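Local structure of putative phosphatase (DUF442) (Shewanella putrefaciens CN-32, 3GXH) at residues Arg109-Leu119 against Trp144-Ser152; Pro20-Pro28 against Gly97-Asn107. The protein is a putative phosphatase, probably hydrolysing phosphate esters in the manner of cysteine-dependent tyrosine and dual-specificity phosphatases. All coordinates share one frame; numbering follows the deposited sequence.

Interaction 1: residues Arg109-Leu119 against Trp144-Ser152; sequences RASAFAYLYQL and WQALLTEVS. With SO4 (sulfate ion), chain D.
Placed opposite its own carbonyl carbon and next to the backbone N (chi1 -77°), CG of Trp144 carries the indole across to helix 109-119. There Arg109, turned in the same sense (chi1 -72°), brings its aliphatic stem against the benzo part obliquely, with Arg109 CG 3.7 Å from Trp144 CH2. The same part of the indole also receives Ala112 CB, 3.8 Å from Trp144 CZ3. Phe113 crosses the indole side chain at about a right angle, and Trp144 CZ3 meets the edge of the Phe113 ring near that ring's plane, 3.9 Å from Phe113 CE1. Trp144 NE1 is satisfied by Trp77 O. The extended Arg109 chain gives NE to Val75 O and brings NH1 to sulfate O4 at 3.0 Å. The two helical segments run nearly parallel, their axes 14° apart; segment 109-119 belongs to helix 108-120, which follows the sulfate-binding loop, an order consistent with the cysteine-phosphatase fold. Farther along, Leu116 inserts between Leu148 and Val151, its CD2 3.9 Å from Val151 CG1. No direct hydrogen bond joins the two segments, but a water lying in the plane of the Tyr115 ring, at its edge, joins Tyr115 OH to Ser152 OG, which it reaches as a donor. Ser152 OG in turn donates to Leu148 O at 2.7 Å, approaching from the face of that carbonyl opposite to Ser152 N, while Leu119 CD2 packs against the same hydroxyl.

Interaction 2: residues Pro20-Pro28 against Gly97-Asn107; sequences PQLLSSGLP and GKDVLVHCLAN. With SO4 (sulfate ion), chain D; EDO (1,2-ethanediol), chain G.
Leu23 is held to strand 100-103 through both of its backbone polar atoms: its N donates to Val100 O at 2.9 Å, almost straight, and its O accepts from Val102 N. The ladder is parallel and continues on both sides, Val100 N giving to Gln21 O and Ser25 N to Val102 O. Beyond the strands, Ser25 O takes Cys104 N and Leu105 O takes Leu27 N, the donor here standing well above the carbonyl plane. Side chains satisfy further atoms. Asn107 ND2 donates in its amide plane to Ser24 OG at 3.0 Å and also reaches Ala14 O; Ser24 OG is also hydrogen-bonded to Gln16 O and Gln18 NE2. Held between its backbone N and carbonyl carbon (chi1 76°), Ser25 OG turns back onto Gly26 O, meeting a lone pair at 2.7 Å. His103 is fixed from two ends, ND1 donating in the ring plane to Cys104 O (2.9 Å) and NE2 hydrogen-bonded to Glu59, while Pro28 CD rests over one ring face in a CH-pi contact, 3.9 Å from the centroid. At the far end a water donates to both Pro20 O and Asp99 OD1. Leu105 N binds sulfate O3 at 2.8 Å. A parallel strand ending at His103, followed by Cys104 and a sulfate-holding loop before a helix, is consistent with the P-loop of cysteine-dependent phosphatases.

How the interactions relate
Interaction 2 supplies the strand and loop that lead directly into the helix of interaction 1, so the two follow one another along the chain, their centres 15 Å apart. They meet where the first turn of helix 108-120 lies against the end of strand 100-103: Ala110 CB is 3.4 Å from Val102 O, and Ala110 N is 3.5 Å from Cys104 SG. Both share one sulfate, hydrogen-bonded by the backbone N atoms of Leu105, Ala106, Tyr108 and Arg109 and lying with O4 3.3 Å from Cys104 SG. This ion, probably from the crystallisation liquor, is consistent with a substrate phosphate site. Arg109 therefore belongs to both the sulfate site and the helix pair of interaction 1.

Interaction 1: residues Arg109-Leu119 against Trp144-Ser152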
loop_
_atom_site.group_PDB
_atom_site.type_symbol
_atom_site.label_atom_id
_atom_site.label_comp_id
_atom_site.label_asym_id
_atom_site.label_seq_id
_atom_site.Cartn_x
_atom_site.Cartn_y
_atom_site.Cartn_z
ATOM N N ARG A 109 5.472 -2.072 -4.569
ATOM C CA ARG A 109 5.797 -2.020 -3.135
ATOM C C ARG A 109 4.539 -2.284 -2.305
ATOM O O ARG A 109 4.572 -3.110 -1.342
ATOM C CB ARG A 109 6.343 -0.651 -2.717
ATOM C CG ARG A 109 7.736 -0.338 -3.194
ATOM C CD ARG A 109 7.814 1.209 -3.168
ATOM N NE ARG A 109 9.098 1.834 -3.423
ATOM C CZ ARG A 109 9.556 2.162 -4.616
ATOM N NH1 ARG A 109 8.978 1.745 -5.746
ATOM N NH2 ARG A 109 10.678 2.839 -4.706
ATOM N N ALA A 110 3.432 -1.594 -2.581
ATOM C CA ALA A 110 2.244 -1.661 -1.750
ATOM C C ALA A 110 1.560 -3.012 -1.761
ATOM O O ALA A 110 1.134 -3.497 -0.710
ATOM C CB ALA A 110 1.250 -0.492 -2.094
ATOM N N SER A 111 1.449 -3.655 -2.904
ATOM C CA SER A 111 0.818 -4.990 -2.932
ATOM C C SER A 111 1.698 -6.032 -2.204
ATOM O O SER A 111 1.148 -6.924 -1.545
ATOM C CB SER A 111 0.485 -5.434 -4.351
ATOM O OG SER A 111 1.650 -5.651 -5.149
ATOM N N ALA A 112 3.017 -5.876 -2.281
ATOM C CA ALA A 112 3.948 -6.766 -1.556
ATOM C C ALA A 112 3.775 -6.580 -0.044
ATOM O O ALA A 112 3.708 -7.531 0.708
ATOM C CB ALA A 112 5.398 -6.539 -2.008
ATOM N N PHE A 113 3.704 -5.328 0.387
ATOM C CA PHE A 113 3.543 -5.028 1.812
ATOM C C PHE A 113 2.162 -5.473 2.296
ATOM O O PHE A 113 2.021 -5.993 3.403
ATOM C CB PHE A 113 3.764 -3.529 2.119
ATOM C CG PHE A 113 5.212 -3.132 2.316
ATOM C CD1 PHE A 113 6.236 -3.651 1.531
ATOM C CD2 PHE A 113 5.536 -2.162 3.246
ATOM C CE1 PHE A 113 7.555 -3.248 1.702
ATOM C CE2 PHE A 113 6.848 -1.799 3.402
ATOM C CZ PHE A 113 7.838 -2.310 2.647
ATOM N N ALA A 114 1.131 -5.305 1.460
ATOM C CA ALA A 114 -0.192 -5.792 1.832
ATOM C C ALA A 114 -0.188 -7.317 1.986
ATOM O O ALA A 114 -0.787 -7.859 2.934
ATOM C CB ALA A 114 -1.258 -5.375 0.803
ATOM N N TYR A 115 0.467 -8.029 1.097
ATOM C CA TYR A 115 0.588 -9.479 1.213
ATOM C C TYR A 115 1.238 -9.854 2.541
ATOM O O TYR A 115 0.733 -10.720 3.264
ATOM C CB TYR A 115 1.415 -10.014 0.053
ATOM C CG TYR A 115 1.820 -11.442 0.248
ATOM C CD1 TYR A 115 0.872 -12.447 0.162
ATOM C CD2 TYR A 115 3.131 -11.785 0.599
ATOM C CE1 TYR A 115 1.215 -13.772 0.379
ATOM C CE2 TYR A 115 3.494 -13.114 0.811
ATOM C CZ TYR A 115 2.539 -14.089 0.705
ATOM O OH TYR A 115 2.913 -15.429 0.919
ATOM N N LEU A 116 2.351 -9.181 2.893
ATOM C CA LEU A 116 3.025 -9.541 4.108
ATOM C C LEU A 116 2.166 -9.250 5.331
ATOM O O LEU A 116 2.208 -10.014 6.325
ATOM C CB LEU A 116 4.368 -8.821 4.212
ATOM C CG LEU A 116 5.407 -9.388 3.237
ATOM C CD1 LEU A 116 6.661 -8.515 3.282
ATOM C CD2 LEU A 116 5.777 -10.867 3.502
ATOM N N TYR A 117 1.387 -8.181 5.290
ATOM C CA TYR A 117 0.519 -7.828 6.383
ATOM C C TYR A 117 -0.557 -8.869 6.564
ATOM O O TYR A 117 -0.821 -9.326 7.690
ATOM C CB TYR A 117 -0.101 -6.441 6.153
ATOM C CG TYR A 117 -1.224 -6.118 7.091
ATOM C CD1 TYR A 117 -0.952 -5.717 8.388
ATOM C CD2 TYR A 117 -2.576 -6.257 6.691
ATOM C CE1 TYR A 117 -1.998 -5.419 9.272
ATOM C CE2 TYR A 117 -3.618 -5.976 7.587
ATOM C CZ TYR A 117 -3.300 -5.549 8.843
ATOM O OH TYR A 117 -4.350 -5.300 9.717
ATOM N N GLN A 118 -1.215 -9.230 5.487
ATOM C CA GLN A 118 -2.272 -10.229 5.591
ATOM C C GLN A 118 -1.709 -11.562 6.072
ATOM O O GLN A 118 -2.339 -12.275 6.874
ATOM C CB GLN A 118 -3.018 -10.374 4.290
ATOM C CG GLN A 118 -3.754 -9.082 3.919
ATOM C CD GLN A 118 -4.587 -9.164 2.657
ATOM O OE1 GLN A 118 -4.255 -9.876 1.691
ATOM N NE2 GLN A 118 -5.693 -8.389 2.649
ATOM N N LEU A 119 -0.526 -11.902 5.567
ATOM C CA LEU A 119 0.134 -13.148 5.967
ATOM C C LEU A 119 0.406 -13.142 7.466
ATOM O O LEU A 119 0.062 -14.101 8.181
ATOM C CB LEU A 119 1.405 -13.325 5.130
ATOM C CG LEU A 119 2.148 -14.623 5.356
ATOM C CD1 LEU A 119 1.272 -15.801 4.902
ATOM C CD2 LEU A 119 3.463 -14.580 4.578
ATOM N N TRP A 144 13.732 -8.251 -3.352
ATOM C CA TRP A 144 12.316 -8.376 -2.978
ATOM C C TRP A 144 11.961 -9.803 -2.586
ATOM O O TRP A 144 11.284 -10.031 -1.608
ATOM C CB TRP A 144 11.374 -7.798 -4.055
ATOM C CG TRP A 144 11.379 -6.299 -3.978
ATOM C CD1 TRP A 144 12.212 -5.458 -4.607
ATOM C CD2 TRP A 144 10.483 -5.495 -3.196
ATOM N NE1 TRP A 144 11.944 -4.151 -4.212
ATOM C CE2 TRP A 144 10.870 -4.161 -3.359
ATOM C CE3 TRP A 144 9.443 -5.791 -2.332
ATOM C CZ2 TRP A 144 10.212 -3.108 -2.727
ATOM C CZ3 TRP A 144 8.777 -4.722 -1.702
ATOM C CH2 TRP A 144 9.209 -3.416 -1.852
ATOM N N GLN A 145 12.432 -10.787 -3.335
ATOM C CA GLN A 145 12.193 -12.168 -2.986
ATOM C C GLN A 145 12.717 -12.428 -1.584
ATOM O O GLN A 145 12.062 -13.082 -0.732
ATOM C CB GLN A 145 12.935 -13.068 -3.963
ATOM C CG GLN A 145 12.228 -13.274 -5.268
ATOM C CD GLN A 145 12.935 -14.298 -6.126
ATOM O OE1 GLN A 145 14.057 -14.072 -6.569
ATOM N NE2 GLN A 145 12.278 -15.435 -6.367
ATOM N N ALA A 146 13.943 -11.964 -1.323
ATOM C CA ALA A 146 14.595 -12.211 -0.042
ATOM C C ALA A 146 13.845 -11.567 1.113
ATOM O O ALA A 146 13.686 -12.154 2.190
ATOM C CB ALA A 146 16.073 -11.692 -0.052
ATOM N N LEU A 147 13.361 -10.366 0.891
ATOM C CA LEU A 147 12.556 -9.625 1.874
ATOM C C LEU A 147 11.312 -10.433 2.209
ATOM O O LEU A 147 10.987 -10.670 3.397
ATOM C CB LEU A 147 12.151 -8.246 1.370
ATOM C CG LEU A 147 11.257 -7.426 2.305
ATOM C CD1 LEU A 147 12.041 -6.994 3.528
ATOM C CD2 LEU A 147 10.639 -6.244 1.560
ATOM N N LEU A 148 10.589 -10.844 1.182
ATOM C CA LEU A 148 9.363 -11.588 1.394
ATOM C C LEU A 148 9.589 -12.903 2.142
ATOM O O LEU A 148 8.834 -13.244 3.059
ATOM C CB LEU A 148 8.620 -11.832 0.102
ATOM C CG LEU A 148 7.670 -10.675 -0.350
ATOM C CD1 LEU A 148 8.384 -9.315 -0.388
ATOM C CD2 LEU A 148 7.053 -11.058 -1.692
ATOM N N THR A 149 10.649 -13.611 1.796
ATOM C CA THR A 149 10.976 -14.900 2.433
ATOM C C THR A 149 11.326 -14.651 3.891
ATOM O O THR A 149 10.856 -15.369 4.783
ATOM C CB THR A 149 12.141 -15.583 1.697
ATOM O OG1 THR A 149 11.751 -15.931 0.356
ATOM C CG2 THR A 149 12.640 -16.851 2.467
ATOM N N GLU A 150 12.133 -13.645 4.156
ATOM C CA GLU A 150 12.628 -13.352 5.513
ATOM C C GLU A 150 11.465 -12.965 6.410
ATOM O O GLU A 150 11.369 -13.432 7.548
ATOM C CB GLU A 150 13.662 -12.208 5.495
ATOM C CG GLU A 150 14.233 -11.834 6.902
ATOM C CD GLU A 150 15.506 -10.942 6.861
ATOM O OE1 GLU A 150 16.069 -10.693 5.758
ATOM O OE2 GLU A 150 15.950 -10.492 7.952
ATOM N N VAL A 151 10.572 -12.124 5.905
ATOM C CA VAL A 151 9.486 -11.637 6.748
ATOM C C VAL A 151 8.473 -12.736 6.948
ATOM O O VAL A 151 7.927 -12.847 8.081
ATOM C CB VAL A 151 8.786 -10.416 6.154
ATOM C CG1 VAL A 151 7.458 -10.104 6.922
ATOM C CG2 VAL A 151 9.669 -9.230 6.191
ATOM N N SER A 152 8.190 -13.544 5.920
ATOM C CA SER A 152 7.250 -14.654 6.027
ATOM C C SER A 152 7.731 -15.601 7.118
ATOM O O SER A 152 6.964 -15.966 8.019
ATOM C CB SER A 152 7.094 -15.387 4.705
ATOM O OG SER A 152 6.555 -14.532 3.710
HETATM S S SO4 D . 6.165 0.866 -7.479
HETATM O O1 SO4 D . 5.011 0.251 -8.057
HETATM O O2 SO4 D . 7.306 0.827 -8.394
HETATM O O3 SO4 D . 5.875 2.260 -7.166
HETATM O O4 SO4 D . 6.464 0.206 -6.194
HETATM O O HOH W 1 5.355 -15.938 1.695
#

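Interaction 2: residues Pro20-Pro28 against Gly97-Asn107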
loop_
_atom_site.group_PDB
_atom_site.type_symbol
_atom_site.label_atom_id
_atom_site.label_comp_id
_atom_site.label_asym_id
_atom_site.label_seq_id
_atom_site.Cartn_x
_atom_site.Cartn_y
_atom_site.Cartn_z
ATOM N N PRO A 20 -11.791 -5.887 2.953
ATOM C CA PRO A 20 -12.807 -4.841 3.063
ATOM C C PRO A 20 -12.315 -3.474 3.630
ATOM O O PRO A 20 -12.845 -2.440 3.153
ATOM C CB PRO A 20 -13.886 -5.510 3.939
ATOM C CG PRO A 20 -13.790 -6.981 3.473
ATOM C CD PRO A 20 -12.296 -7.209 3.370
ATOM N N GLN A 21 -11.317 -3.462 4.513
ATOM C CA GLN A 21 -10.694 -2.181 5.012
ATOM C C GLN A 21 -9.265 -1.829 4.502
ATOM O O GLN A 21 -8.593 -0.982 5.091
ATOM C CB GLN A 21 -10.655 -2.127 6.547
ATOM C CG GLN A 21 -12.015 -2.343 7.274
ATOM C CD GLN A 21 -11.906 -2.218 8.848
ATOM O OE1 GLN A 21 -11.205 -2.993 9.519
ATOM N NE2 GLN A 21 -12.503 -1.187 9.374
ATOM N N LEU A 22 -8.758 -2.573 3.525
ATOM C CA LEU A 22 -7.415 -2.279 3.001
ATOM C C LEU A 22 -7.455 -2.245 1.477
ATOM O O LEU A 22 -7.742 -3.244 0.812
ATOM C CB LEU A 22 -6.415 -3.362 3.414
ATOM C CG LEU A 22 -4.985 -3.100 2.990
ATOM C CD1 LEU A 22 -4.413 -1.805 3.541
ATOM C CD2 LEU A 22 -4.149 -4.373 3.400
ATOM N N LEU A 23 -7.107 -1.087 0.921
ATOM C CA LEU A 23 -6.864 -0.870 -0.473
ATOM C C LEU A 23 -5.374 -0.771 -0.701
ATOM O O LEU A 23 -4.638 -0.268 0.146
ATOM C CB LEU A 23 -7.509 0.425 -0.915
ATOM C CG LEU A 23 -9.007 0.552 -0.773
ATOM C CD1 LEU A 23 -9.469 1.908 -1.218
ATOM C CD2 LEU A 23 -9.709 -0.572 -1.569
ATOM N N SER A 24 -4.897 -1.244 -1.854
ATOM C CA SER A 24 -3.531 -0.973 -2.322
ATOM C C SER A 24 -3.653 -0.323 -3.698
ATOM O O SER A 24 -4.578 -0.597 -4.439
ATOM C CB SER A 24 -2.683 -2.240 -2.364
ATOM O OG SER A 24 -3.163 -3.158 -3.372
ATOM N N SER A 25 -2.724 0.547 -4.042
ATOM C CA SER A 25 -2.748 1.168 -5.358
ATOM C C SER A 25 -1.439 1.752 -5.769
ATOM O O SER A 25 -0.469 1.807 -5.007
ATOM C CB SER A 25 -3.820 2.259 -5.424
ATOM O OG SER A 25 -3.475 3.468 -4.761
ATOM N N GLY A 26 -1.442 2.228 -7.001
ATOM C CA GLY A 26 -0.467 3.173 -7.459
ATOM C C GLY A 26 -0.816 4.585 -7.066
ATOM O O GLY A 26 -1.571 4.848 -6.136
ATOM N N LEU A 27 -0.226 5.581 -7.762
ATOM C CA LEU A 27 -0.245 6.943 -7.229
ATOM C C LEU A 27 -1.529 7.675 -7.558
ATOM O O LEU A 27 -1.776 7.947 -8.732
ATOM C CB LEU A 27 0.942 7.723 -7.816
ATOM C CG LEU A 27 1.111 9.184 -7.352
ATOM C CD1 LEU A 27 1.238 9.260 -5.866
ATOM C CD2 LEU A 27 2.338 9.770 -8.047
ATOM N N PRO A 28 -2.338 8.030 -6.569
ATOM C CA PRO A 28 -3.506 8.869 -6.871
ATOM C C PRO A 28 -3.109 10.256 -7.311
ATOM O O PRO A 28 -2.137 10.772 -6.767
ATOM C CB PRO A 28 -4.308 8.906 -5.536
ATOM C CG PRO A 28 -3.747 7.703 -4.788
ATOM C CD PRO A 28 -2.299 7.712 -5.142
ATOM N N GLY A 97 -8.963 -0.724 12.804
ATOM C CA GLY A 97 -10.361 -0.513 12.512
ATOM C C GLY A 97 -10.670 0.591 11.495
ATOM O O GLY A 97 -11.832 0.843 11.185
ATOM N N LYS A 98 -9.625 1.274 11.024
ATOM C CA LYS A 98 -9.805 2.313 10.009
ATOM C C LYS A 98 -9.687 1.733 8.588
ATOM O O LYS A 98 -9.031 0.710 8.361
ATOM C CB LYS A 98 -8.770 3.429 10.185
ATOM C CG LYS A 98 -8.794 4.129 11.541
ATOM C CD LYS A 98 -10.022 4.988 11.673
ATOM C CE LYS A 98 -9.965 5.911 12.909
ATOM N NZ LYS A 98 -11.328 6.463 13.207
ATOM N N ASP A 99 -10.284 2.436 7.625
ATOM C CA ASP A 99 -10.108 2.097 6.216
ATOM C C ASP A 99 -8.841 2.755 5.685
ATOM O O ASP A 99 -8.682 3.963 5.813
ATOM C CB ASP A 99 -11.299 2.523 5.400
ATOM C CG ASP A 99 -12.506 1.645 5.697
ATOM O OD1 ASP A 99 -12.400 0.423 5.537
ATOM O OD2 ASP A 99 -13.490 2.173 6.187
ATOM N N VAL A 100 -7.927 1.946 5.172
ATOM C CA VAL A 100 -6.573 2.358 4.810
ATOM C C VAL A 100 -6.325 2.113 3.323
ATOM O O VAL A 100 -6.716 1.072 2.762
ATOM C CB VAL A 100 -5.562 1.549 5.601
ATOM C CG1 VAL A 100 -4.102 1.915 5.228
ATOM C CG2 VAL A 100 -5.822 1.696 7.140
ATOM N N LEU A 101 -5.664 3.068 2.700
ATOM C CA LEU A 101 -4.994 2.854 1.414
ATOM C C LEU A 101 -3.500 2.818 1.622
ATOM O O LEU A 101 -2.971 3.770 2.247
ATOM C CB LEU A 101 -5.303 4.017 0.451
ATOM C CG LEU A 101 -4.472 4.020 -0.830
ATOM C CD1 LEU A 101 -4.784 2.788 -1.710
ATOM C CD2 LEU A 101 -4.649 5.274 -1.664
ATOM N N VAL A 102 -2.832 1.772 1.158
ATOM C CA VAL A 102 -1.373 1.796 1.072
ATOM C C VAL A 102 -1.038 1.897 -0.411
ATOM O O VAL A 102 -1.604 1.141 -1.223
ATOM C CB VAL A 102 -0.711 0.624 1.779
ATOM C CG1 VAL A 102 -1.205 -0.760 1.253
ATOM C CG2 VAL A 102 0.814 0.718 1.775
ATOM N N HIS A 103 -0.160 2.813 -0.778
ATOM C CA HIS A 103 0.160 3.002 -2.191
ATOM C C HIS A 103 1.587 3.335 -2.453
ATOM O O HIS A 103 2.349 3.714 -1.571
ATOM C CB HIS A 103 -0.743 4.097 -2.788
ATOM C CG HIS A 103 -0.247 5.486 -2.539
ATOM N ND1 HIS A 103 0.675 6.086 -3.391
ATOM C CD2 HIS A 103 -0.532 6.400 -1.582
ATOM C CE1 HIS A 103 0.937 7.307 -2.931
ATOM N NE2 HIS A 103 0.244 7.514 -1.830
ATOM N N CYS A 104 1.915 3.266 -3.732
ATOM C CA CYS A 104 3.187 3.739 -4.219
ATOM C C CYS A 104 2.927 4.318 -5.625
ATOM O O CYS A 104 1.908 5.035 -5.774
ATOM C CB CYS A 104 4.253 2.632 -4.188
ATOM S SG CYS A 104 3.577 1.067 -4.799
ATOM N N LEU A 105 3.769 4.076 -6.621
ATOM C CA LEU A 105 3.494 4.618 -7.953
ATOM C C LEU A 105 2.658 3.669 -8.781
ATOM O O LEU A 105 1.717 4.090 -9.424
ATOM C CB LEU A 105 4.787 4.945 -8.698
ATOM C CG LEU A 105 4.656 5.498 -10.118
ATOM C CD1 LEU A 105 3.782 6.717 -10.155
ATOM C CD2 LEU A 105 6.026 5.747 -10.738
ATOM N N ALA A 106 3.025 2.390 -8.757
ATOM C CA ALA A 106 2.375 1.374 -9.557
ATOM C C ALA A 106 1.939 0.083 -8.846
ATOM O O ALA A 106 1.678 -0.932 -9.473
ATOM C CB ALA A 106 3.251 1.056 -10.808
ATOM N N ASN A 107 1.872 0.176 -7.534
ATOM C CA ASN A 107 1.393 -0.872 -6.660
ATOM C C ASN A 107 2.307 -2.088 -6.570
ATOM O O ASN A 107 1.836 -3.141 -6.159
ATOM C CB ASN A 107 -0.058 -1.285 -6.977
ATOM C CG ASN A 107 -0.816 -1.862 -5.732
ATOM O OD1 ASN A 107 -0.319 -1.839 -4.617
ATOM N ND2 ASN A 107 -2.018 -2.315 -5.959
HETATM S S SO4 D . 6.165 0.866 -7.479
HETATM O O1 SO4 D . 5.011 0.251 -8.057
HETATM O O2 SO4 D . 7.306 0.827 -8.394
HETATM O O3 SO4 D . 5.875 2.260 -7.166
HETATM O O4 SO4 D . 6.464 0.206 -6.194
HETATM C C1 EDO G . -0.013 9.446 -11.082
HETATM O O1 EDO G . -1.004 9.984 -10.502
HETATM C C2 EDO G . -0.453 8.174 -11.832
HETATM O O2 EDO G . 0.677 7.651 -12.497
HETATM O O HOH W 2 -14.446 -1.084 4.831
#